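Local coordinates for type IV pilin protein (Neisseria meningitidis, PDB 5V0M) that is PilV, a non-core minor pilin of type IV pili, and probably serves in pilus-dependent cell adhesion, at residues R6-E11 with N44-V49; K34-N39 with V49-V54; T60-P65 with T74-L79. All blocks are in the same frame, centred on the assembly; numbering follows the deposited sequence.

The chain starts with helix 3-30, which packs along one side of an antiparallel sheet with strand order 47-54, 59-65, 76-80, 85-88. Contact 1 brings residues 44-49, at the start of the first strand, back to the N-terminal part of this helix. It closes a long loop that contains the rest of the helix and the connection after it. Contact 2 ties residues 34-39 of that connection to the second half of the same strand, closing a short loop, 40-48. The two contacts cross, share V49 and lie on opposite sides of the chain's centre. Contact 3 follows in series and closes the hairpin of strands 59-65 and 76-80. Its first strand pairs with strand 47-54.

Contact 1 of 3, residues R6-E11 with N44-V49; sequences RVRLSE and NKYFNV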
loop_
_atom_site.group_PDB
_atom_site.type_symbol
_atom_site.label_atom_id
_atom_site.label_comp_id
_atom_site.label_asym_id
_atom_site.label_seq_id
_atom_site.Cartn_x
_atom_site.Cartn_y
_atom_site.Cartn_z
ATOM N N ARG A 6 -6.642 11.557 -8.500
ATOM C CA ARG A 6 -6.396 10.500 -9.468
ATOM C C ARG A 6 -4.914 10.215 -9.579
ATOM O O ARG A 6 -4.504 9.051 -9.540
ATOM C CB ARG A 6 -6.956 10.858 -10.833
ATOM C CG ARG A 6 -8.465 10.953 -10.860
ATOM C CD ARG A 6 -9.025 11.116 -12.287
ATOM N NE ARG A 6 -8.758 12.401 -12.935
ATOM C CZ ARG A 6 -9.500 13.493 -12.761
ATOM N NH1 ARG A 6 -10.565 13.456 -11.976
ATOM N NH2 ARG A 6 -9.206 14.621 -13.399
ATOM N N VAL A 7 -4.080 11.255 -9.698
ATOM C CA VAL A 7 -2.633 11.046 -9.809
ATOM C C VAL A 7 -2.086 10.355 -8.564
ATOM O O VAL A 7 -1.342 9.369 -8.653
ATOM C CB VAL A 7 -1.908 12.382 -10.067
ATOM C CG1 VAL A 7 -0.408 12.211 -9.970
ATOM C CG2 VAL A 7 -2.302 12.957 -11.413
ATOM N N ARG A 8 -2.437 10.874 -7.388
ATOM C CA ARG A 8 -1.826 10.368 -6.164
ATOM C C ARG A 8 -2.245 8.930 -5.904
ATOM O O ARG A 8 -1.424 8.115 -5.457
ATOM C CB ARG A 8 -2.166 11.295 -5.004
ATOM C CG ARG A 8 -1.489 12.642 -5.147
ATOM C CD ARG A 8 -1.968 13.595 -4.081
ATOM N NE ARG A 8 -1.345 14.905 -4.258
ATOM C CZ ARG A 8 -1.512 15.936 -3.448
ATOM N NH1 ARG A 8 -2.270 15.829 -2.375
ATOM N NH2 ARG A 8 -0.879 17.073 -3.694
ATOM N N LEU A 9 -3.503 8.592 -6.172
ATOM C CA LEU A 9 -3.942 7.211 -5.995
ATOM C C LEU A 9 -3.306 6.285 -7.007
ATOM O O LEU A 9 -2.987 5.136 -6.664
ATOM C CB LEU A 9 -5.461 7.119 -6.023
ATOM C CG LEU A 9 -6.156 7.637 -4.766
ATOM C CD1 LEU A 9 -7.606 7.972 -5.025
ATOM C CD2 LEU A 9 -5.990 6.634 -3.630
ATOM N N SER A 10 -3.044 6.764 -8.225
ATOM C CA SER A 10 -2.330 5.931 -9.188
ATOM C C SER A 10 -0.892 5.710 -8.741
ATOM O O SER A 10 -0.350 4.598 -8.868
ATOM C CB SER A 10 -2.399 6.571 -10.573
ATOM O OG SER A 10 -1.632 5.852 -11.523
ATOM N N GLU A 11 -0.273 6.735 -8.181
ATOM C CA GLU A 11 1.114 6.593 -7.755
ATOM C C GLU A 11 1.239 5.665 -6.555
ATOM O O GLU A 11 2.229 4.935 -6.442
ATOM C CB GLU A 11 1.734 7.958 -7.503
ATOM C CG GLU A 11 1.933 8.701 -8.833
ATOM C CD GLU A 11 2.360 10.156 -8.677
ATOM O OE1 GLU A 11 2.346 10.678 -7.536
ATOM O OE2 GLU A 11 2.713 10.783 -9.707
ATOM N N ASN A 44 5.715 6.847 0.330
ATOM C CA ASN A 44 5.168 7.764 -0.632
ATOM C C ASN A 44 4.985 9.115 0.061
ATOM O O ASN A 44 4.693 9.156 1.251
ATOM C CB ASN A 44 3.858 7.090 -0.958
ATOM C CG ASN A 44 3.115 7.770 -1.993
ATOM O OD1 ASN A 44 2.564 8.817 -1.751
ATOM N ND2 ASN A 44 2.988 7.133 -3.139
ATOM N N LYS A 45 5.148 10.226 -0.678
ATOM C CA LYS A 45 4.977 11.554 -0.105
ATOM C C LYS A 45 3.582 11.749 0.485
ATOM O O LYS A 45 3.401 12.533 1.414
ATOM C CB LYS A 45 5.203 12.581 -1.236
ATOM C CG LYS A 45 5.532 13.976 -0.848
ATOM C CD LYS A 45 6.305 14.727 -1.984
ATOM C CE LYS A 45 5.626 14.709 -3.341
ATOM N NZ LYS A 45 6.117 15.835 -4.205
ATOM N N TYR A 46 2.584 11.064 -0.066
ATOM C CA TYR A 46 1.172 11.316 0.181
ATOM C C TYR A 46 0.479 10.229 0.983
ATOM O O TYR A 46 -0.685 10.423 1.373
ATOM C CB TYR A 46 0.465 11.469 -1.174
ATOM C CG TYR A 46 1.003 12.653 -1.941
ATOM C CD1 TYR A 46 0.894 13.945 -1.429
ATOM C CD2 TYR A 46 1.639 12.478 -3.157
ATOM C CE1 TYR A 46 1.381 15.027 -2.124
ATOM C CE2 TYR A 46 2.137 13.579 -3.866
ATOM C CZ TYR A 46 2.021 14.825 -3.323
ATOM O OH TYR A 46 2.493 15.923 -4.042
ATOM N N PHE A 47 1.148 9.093 1.220
ATOM C CA PHE A 47 0.586 7.951 1.926
ATOM C C PHE A 47 1.688 7.282 2.731
ATOM O O PHE A 47 2.796 7.057 2.222
ATOM C CB PHE A 47 0.026 6.881 0.975
ATOM C CG PHE A 47 -1.175 7.308 0.184
ATOM C CD1 PHE A 47 -2.463 6.957 0.585
ATOM C CD2 PHE A 47 -1.011 8.026 -0.975
ATOM C CE1 PHE A 47 -3.572 7.347 -0.157
ATOM C CE2 PHE A 47 -2.114 8.421 -1.700
ATOM C CZ PHE A 47 -3.397 8.084 -1.286
ATOM N N ASN A 48 1.345 6.923 3.968
ATOM C CA ASN A 48 2.219 6.155 4.849
ATOM C C ASN A 48 1.964 4.669 4.617
ATOM O O ASN A 48 0.818 4.213 4.709
ATOM C CB ASN A 48 1.890 6.534 6.290
ATOM C CG ASN A 48 2.253 7.948 6.621
ATOM O OD1 ASN A 48 3.256 8.467 6.137
ATOM N ND2 ASN A 48 1.441 8.586 7.456
ATOM N N VAL A 49 3.008 3.920 4.274
ATOM C CA VAL A 49 2.879 2.506 3.944
ATOM C C VAL A 49 3.348 1.660 5.118
ATOM O O VAL A 49 4.463 1.848 5.620
ATOM C CB VAL A 49 3.662 2.177 2.659
ATOM C CG1 VAL A 49 3.614 0.701 2.357
ATOM C CG2 VAL A 49 3.119 2.995 1.477
HETATM O O HOH W 1 0.746 8.949 -4.048
HETATM O O HOH W 2 0.202 15.357 -6.590
#
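The side chain of R8, on the N-terminal helix 3-30, lies flat on the ring of Y46 at the end of the connection that leads into strand 47-54. The guanidinium and ring planes are only 13° apart, with centres 3.8 Å apart. R8 CZ comes within 3.3 Å of Y46 CE1. The near-parallel planes make a stack, and CZ over the ring face makes a cation-pi contact as well. The aliphatic part of R8 joins in. Its CD sits over the same ring face, 3.8 Å from the Y46 ring centroid, as a CH-pi contact. CG of R8 is anti to the carbonyl carbon (chi1 -68°) and the chain then runs straight from CG to NE, which carries it across the ring. K45 CB covers the opposite face of the Y46 ring. The R8 guanidinium is also held in place by polar bonds: NE donates to a water at 2.8 Å, in the guanidinium plane, and NH1 bonds to N70 OD1. In pilins the connection from helix to first strand is the alpha-beta loop, and here its last residues fold back on the helix. N44 shapes this end with an Asx turn. Its OD1 accepts a hydrogen bond from the backbone N of Y46 at 2.8 Å, on a lone pair in the carbonyl plane. The same N44 OD1 accepts a bond of 2.9 Å from a second water. That water also donates to R8 O at 2.7 Å and so bridges the loop to the helix backbone. N44 ND2 bonds to T15 OG1 of the helix. On the buried side L9 CD2 packs against F47 CZ at 3.8 Å, the two side chains crossing at about a right angle. F47 also touches V12 of the helix.

Contact 2 of 3, residues K34-N39 with V49-V54; sequences KTYDKN and VTLSKV
L51 sets its CD1 methyl against two side chains of segment 34-39. It is 4.1 Å from CD2 of the Y36 ring and 4.0 Å from CG of K38. Y36 crosses L51 at about a right angle. Its chi1 of -174° puts CG anti to the backbone N and turns the ring inward, where it meets the ring of Y26 of helix 3-30 edge-to-face. K38 has an extended chain as far as CE and then bends at chi4 (53°). It runs past V54 in the opposite direction, with K38 CE 4.1 Å from V54 CG2. The lysine thus covers L51 with its root and V54 with its far end, using mainly its aliphatic carbons for the packing. This is the alpha-beta loop of the pilin fold, laid beside the edge strand 47-54. The strand turns a corner at S52, where S52 and K53 both face T60 in a classic beta bulge. L51 and V54 still both point at the loop. K34 starts away from the strand, but its first three torsions, all near -70°, curl the chain back. Its NZ then donates to a water at 2.8 Å, and this water donates to V54 O at 3.0 Å. Beside K38, D37 OD2 accepts a hydrogen bond from the backbone N of N39 at 2.8 Å from above the carboxylate plane, an Asx turn.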
loop_
_atom_site.group_PDB
_atom_site.type_symbol
_atom_site.label_atom_id
_atom_site.label_comp_id
_atom_site.label_asym_id
_atom_site.label_seq_id
_atom_site.Cartn_x
_atom_site.Cartn_y
_atom_site.Cartn_z
ATOM N N LYS A 34 8.118 -13.727 8.206
ATOM C CA LYS A 34 8.135 -13.395 9.624
ATOM C C LYS A 34 9.373 -12.613 10.047
ATOM O O LYS A 34 9.312 -11.896 11.051
ATOM C CB LYS A 34 7.990 -14.647 10.491
ATOM C CG LYS A 34 6.612 -15.226 10.505
ATOM C CD LYS A 34 5.642 -14.351 11.305
ATOM C CE LYS A 34 5.935 -14.377 12.803
ATOM N NZ LYS A 34 4.826 -13.730 13.587
ATOM N N THR A 35 10.481 -12.718 9.310
ATOM C CA THR A 35 11.742 -12.096 9.687
ATOM C C THR A 35 12.016 -10.790 8.948
ATOM O O THR A 35 13.037 -10.140 9.215
ATOM C CB THR A 35 12.893 -13.074 9.422
ATOM O OG1 THR A 35 12.758 -13.608 8.103
ATOM C CG2 THR A 35 12.888 -14.218 10.439
ATOM N N TYR A 36 11.146 -10.404 8.015
ATOM C CA TYR A 36 11.328 -9.168 7.258
ATOM C C TYR A 36 11.351 -7.939 8.166
ATOM O O TYR A 36 10.519 -7.799 9.069
ATOM C CB TYR A 36 10.200 -9.038 6.238
ATOM C CG TYR A 36 10.396 -7.871 5.314
ATOM C CD1 TYR A 36 11.310 -7.952 4.297
ATOM C CD2 TYR A 36 9.672 -6.682 5.461
ATOM C CE1 TYR A 36 11.528 -6.922 3.440
ATOM C CE2 TYR A 36 9.883 -5.632 4.605
ATOM C CZ TYR A 36 10.818 -5.753 3.591
ATOM O OH TYR A 36 11.039 -4.699 2.724
ATOM N N ASP A 37 12.312 -7.047 7.915
ATOM C CA ASP A 37 12.472 -5.795 8.661
ATOM C C ASP A 37 11.473 -4.792 8.099
ATOM O O ASP A 37 11.676 -4.232 7.022
ATOM C CB ASP A 37 13.901 -5.282 8.506
ATOM C CG ASP A 37 14.155 -4.002 9.260
ATOM O OD1 ASP A 37 15.347 -3.601 9.322
ATOM O OD2 ASP A 37 13.199 -3.402 9.794
ATOM N N LYS A 38 10.399 -4.562 8.850
ATOM C CA LYS A 38 9.383 -3.607 8.413
ATOM C C LYS A 38 9.939 -2.207 8.185
ATOM O O LYS A 38 9.325 -1.418 7.460
ATOM C CB LYS A 38 8.268 -3.552 9.449
ATOM C CG LYS A 38 7.551 -4.860 9.694
ATOM C CD LYS A 38 6.557 -4.731 10.847
ATOM C CE LYS A 38 5.733 -5.995 11.008
ATOM N NZ LYS A 38 6.595 -7.201 11.127
ATOM N N ASN A 39 11.089 -1.870 8.758
ATOM C CA ASN A 39 11.623 -0.539 8.499
ATOM C C ASN A 39 12.013 -0.332 7.046
ATOM O O ASN A 39 12.238 0.816 6.648
ATOM C CB ASN A 39 12.822 -0.255 9.405
ATOM C CG ASN A 39 12.407 0.192 10.794
ATOM O OD1 ASN A 39 11.244 0.062 11.185
ATOM N ND2 ASN A 39 13.360 0.735 11.545
ATOM N N VAL A 49 3.008 3.920 4.274
ATOM C CA VAL A 49 2.879 2.506 3.944
ATOM C C VAL A 49 3.348 1.660 5.118
ATOM O O VAL A 49 4.463 1.848 5.620
ATOM C CB VAL A 49 3.662 2.177 2.659
ATOM C CG1 VAL A 49 3.614 0.701 2.357
ATOM C CG2 VAL A 49 3.119 2.995 1.477
ATOM N N THR A 50 2.519 0.701 5.527
ATOM C CA THR A 50 2.839 -0.209 6.616
ATOM C C THR A 50 2.424 -1.613 6.217
ATOM O O THR A 50 1.712 -1.819 5.234
ATOM C CB THR A 50 2.077 0.204 7.874
ATOM O OG1 THR A 50 0.674 0.203 7.585
ATOM C CG2 THR A 50 2.507 1.582 8.353
ATOM N N LEU A 51 2.901 -2.592 6.963
ATOM C CA LEU A 51 2.392 -3.952 6.878
ATOM C C LEU A 51 1.322 -4.100 7.934
ATOM O O LEU A 51 1.628 -4.166 9.128
ATOM C CB LEU A 51 3.519 -4.943 7.107
ATOM C CG LEU A 51 4.364 -5.148 5.859
ATOM C CD1 LEU A 51 5.770 -5.644 6.219
ATOM C CD2 LEU A 51 3.678 -6.143 4.915
ATOM N N SER A 52 0.070 -4.168 7.497
ATOM C CA SER A 52 -1.033 -4.320 8.426
ATOM C C SER A 52 -1.182 -5.754 8.894
ATOM O O SER A 52 -1.742 -5.989 9.973
ATOM C CB SER A 52 -2.323 -3.837 7.763
ATOM O OG SER A 52 -2.510 -4.522 6.536
ATOM N N LYS A 53 -0.723 -6.718 8.092
ATOM C CA LYS A 53 -0.765 -8.131 8.437
ATOM C C LYS A 53 0.507 -8.779 7.926
ATOM O O LYS A 53 0.899 -8.554 6.781
ATOM C CB LYS A 53 -1.959 -8.817 7.776
ATOM C CG LYS A 53 -3.308 -8.233 8.190
ATOM C CD LYS A 53 -4.488 -8.923 7.502
ATOM C CE LYS A 53 -4.562 -10.401 7.877
ATOM N NZ LYS A 53 -5.865 -11.026 7.503
ATOM N N VAL A 54 1.138 -9.594 8.774
ATOM C CA VAL A 54 2.291 -10.406 8.399
ATOM C C VAL A 54 2.137 -11.770 9.038
ATOM O O VAL A 54 1.946 -11.871 10.255
ATOM C CB VAL A 54 3.628 -9.794 8.857
ATOM C CG1 VAL A 54 4.796 -10.715 8.471
ATOM C CG2 VAL A 54 3.810 -8.414 8.266
HETATM O O HOH W 3 4.021 -11.317 12.391
#

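Contact 3 of 3, residues T60-P65 with T74-L79; sequences TLQADP and TCVVTL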
loop_
_atom_site.group_PDB
_atom_site.type_symbol
_atom_site.label_atom_id
_atom_site.label_comp_id
_atom_site.label_asym_id
_atom_site.label_seq_id
_atom_site.Cartn_x
_atom_site.Cartn_y
_atom_site.Cartn_z
ATOM N N THR A 60 -0.249 -8.337 4.128
ATOM C CA THR A 60 -1.062 -7.250 3.588
ATOM C C THR A 60 -0.328 -5.949 3.850
ATOM O O THR A 60 0.026 -5.647 5.005
ATOM C CB THR A 60 -2.454 -7.200 4.206
ATOM O OG1 THR A 60 -3.139 -8.427 3.946
ATOM C CG2 THR A 60 -3.268 -6.063 3.601
ATOM N N LEU A 61 -0.083 -5.208 2.781
ATOM C CA LEU A 61 0.407 -3.845 2.840
ATOM C C LEU A 61 -0.765 -2.894 2.908
ATOM O O LEU A 61 -1.796 -3.113 2.266
ATOM C CB LEU A 61 1.180 -3.550 1.564
ATOM C CG LEU A 61 2.517 -4.260 1.468
ATOM C CD1 LEU A 61 2.969 -4.454 0.029
ATOM C CD2 LEU A 61 3.540 -3.472 2.268
ATOM N N GLN A 62 -0.598 -1.805 3.653
ATOM C CA GLN A 62 -1.626 -0.778 3.753
ATOM C C GLN A 62 -1.033 0.606 3.580
ATOM O O GLN A 62 -0.019 0.940 4.204
ATOM C CB GLN A 62 -2.318 -0.863 5.114
ATOM C CG GLN A 62 -3.457 0.136 5.340
ATOM C CD GLN A 62 -4.270 -0.200 6.574
ATOM O OE1 GLN A 62 -4.860 -1.284 6.680
ATOM N NE2 GLN A 62 -4.286 0.709 7.529
ATOM N N ALA A 63 -1.685 1.425 2.755
ATOM C CA ALA A 63 -1.325 2.822 2.514
ATOM C C ALA A 63 -2.415 3.693 3.119
ATOM O O ALA A 63 -3.560 3.684 2.645
ATOM C CB ALA A 63 -1.198 3.088 1.019
ATOM N N ASP A 64 -2.064 4.446 4.189
ATOM C CA ASP A 64 -2.966 5.382 4.828
ATOM C C ASP A 64 -2.603 6.790 4.387
ATOM O O ASP A 64 -1.411 7.135 4.373
ATOM C CB ASP A 64 -2.836 5.299 6.352
ATOM C CG ASP A 64 -3.497 4.051 6.935
ATOM O OD1 ASP A 64 -4.730 4.108 7.160
ATOM O OD2 ASP A 64 -2.805 3.038 7.133
ATOM N N PRO A 65 -3.562 7.638 4.033
ATOM C CA PRO A 65 -3.225 8.984 3.573
ATOM C C PRO A 65 -2.490 9.794 4.631
ATOM O O PRO A 65 -2.796 9.750 5.823
ATOM C CB PRO A 65 -4.584 9.609 3.207
ATOM C CG PRO A 65 -5.607 8.731 3.774
ATOM C CD PRO A 65 -4.999 7.376 3.958
ATOM N N THR A 74 -9.245 10.334 2.067
ATOM C CA THR A 74 -9.598 9.321 3.047
ATOM C C THR A 74 -9.411 7.897 2.554
ATOM O O THR A 74 -9.606 6.956 3.332
ATOM C CB THR A 74 -11.041 9.495 3.561
ATOM O OG1 THR A 74 -11.985 9.037 2.593
ATOM C CG2 THR A 74 -11.337 10.933 3.956
ATOM N N CYS A 75 -9.055 7.698 1.303
ATOM C CA CYS A 75 -8.944 6.342 0.793
ATOM C C CYS A 75 -7.732 5.638 1.365
ATOM O O CYS A 75 -6.596 6.126 1.278
ATOM C CB CYS A 75 -8.882 6.334 -0.725
ATOM S SG CYS A 75 -10.477 6.820 -1.459
ATOM N N VAL A 76 -7.977 4.466 1.922
ATOM C CA VAL A 76 -6.929 3.572 2.390
ATOM C C VAL A 76 -6.797 2.457 1.374
ATOM O O VAL A 76 -7.794 1.812 1.024
ATOM C CB VAL A 76 -7.288 3.009 3.769
ATOM C CG1 VAL A 76 -6.266 1.993 4.226
ATOM C CG2 VAL A 76 -7.392 4.138 4.787
ATOM N N VAL A 77 -5.581 2.196 0.920
ATOM C CA VAL A 77 -5.338 1.243 -0.150
ATOM C C VAL A 77 -4.581 0.063 0.435
ATOM O O VAL A 77 -3.609 0.251 1.181
ATOM C CB VAL A 77 -4.556 1.894 -1.300
ATOM C CG1 VAL A 77 -4.413 0.930 -2.495
ATOM C CG2 VAL A 77 -5.181 3.246 -1.721
ATOM N N THR A 78 -5.007 -1.155 0.104
ATOM C CA THR A 78 -4.355 -2.376 0.590
ATOM C C THR A 78 -3.930 -3.258 -0.573
ATOM O O THR A 78 -4.553 -3.269 -1.629
ATOM C CB THR A 78 -5.249 -3.184 1.520
ATOM O OG1 THR A 78 -6.467 -3.540 0.850
ATOM C CG2 THR A 78 -5.574 -2.388 2.766
ATOM N N LEU A 79 -2.871 -4.027 -0.366
ATOM C CA LEU A 79 -2.381 -4.952 -1.381
ATOM C C LEU A 79 -1.822 -6.155 -0.650
ATOM O O LEU A 79 -0.982 -5.992 0.241
ATOM C CB LEU A 79 -1.266 -4.339 -2.220
ATOM C CG LEU A 79 -0.533 -5.287 -3.166
ATOM C CD1 LEU A 79 -1.477 -5.858 -4.241
ATOM C CD2 LEU A 79 0.620 -4.604 -3.835
#
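L79, V76 and L61 bury the most surface in this antiparallel hairpin of strands 59-65 and 76-80. L61 and L79 form a hydrogen-bonded pair. L61 N donates to L79 O at 2.8 Å and L79 N returns a bond to L61 O at 3.0 Å. Their side chains share one face of the sheet with A63 and V77, the next hydrogen-bonded pair, where A63 N reaches V77 O at 2.7 Å. This face lies against helix 3-30, with L79 on A20, V77 on L16 and A63 on V12. V76 lies on the other side. Its CG1, anti to the backbone N, meets Q62 CG at 3.5 Å. Its CG2 lies 3.6 Å from D64 OD1 and also touches P65 CD. Q62 NE2 donates to D64 OD2 at 2.8 Å, on the syn lone pair and with an angle of 175°, so the amide is held beside the valine. Just before the strand, C75 is joined to C94 by the disulfide that ties the C-terminal loop to the sheet. The paired backbone bonds fix the register of the hairpin. The face with L61, A63, V77 and L79 is wholly apolar and packs on the helix. The other mixes V76 with polar Q62 and T78.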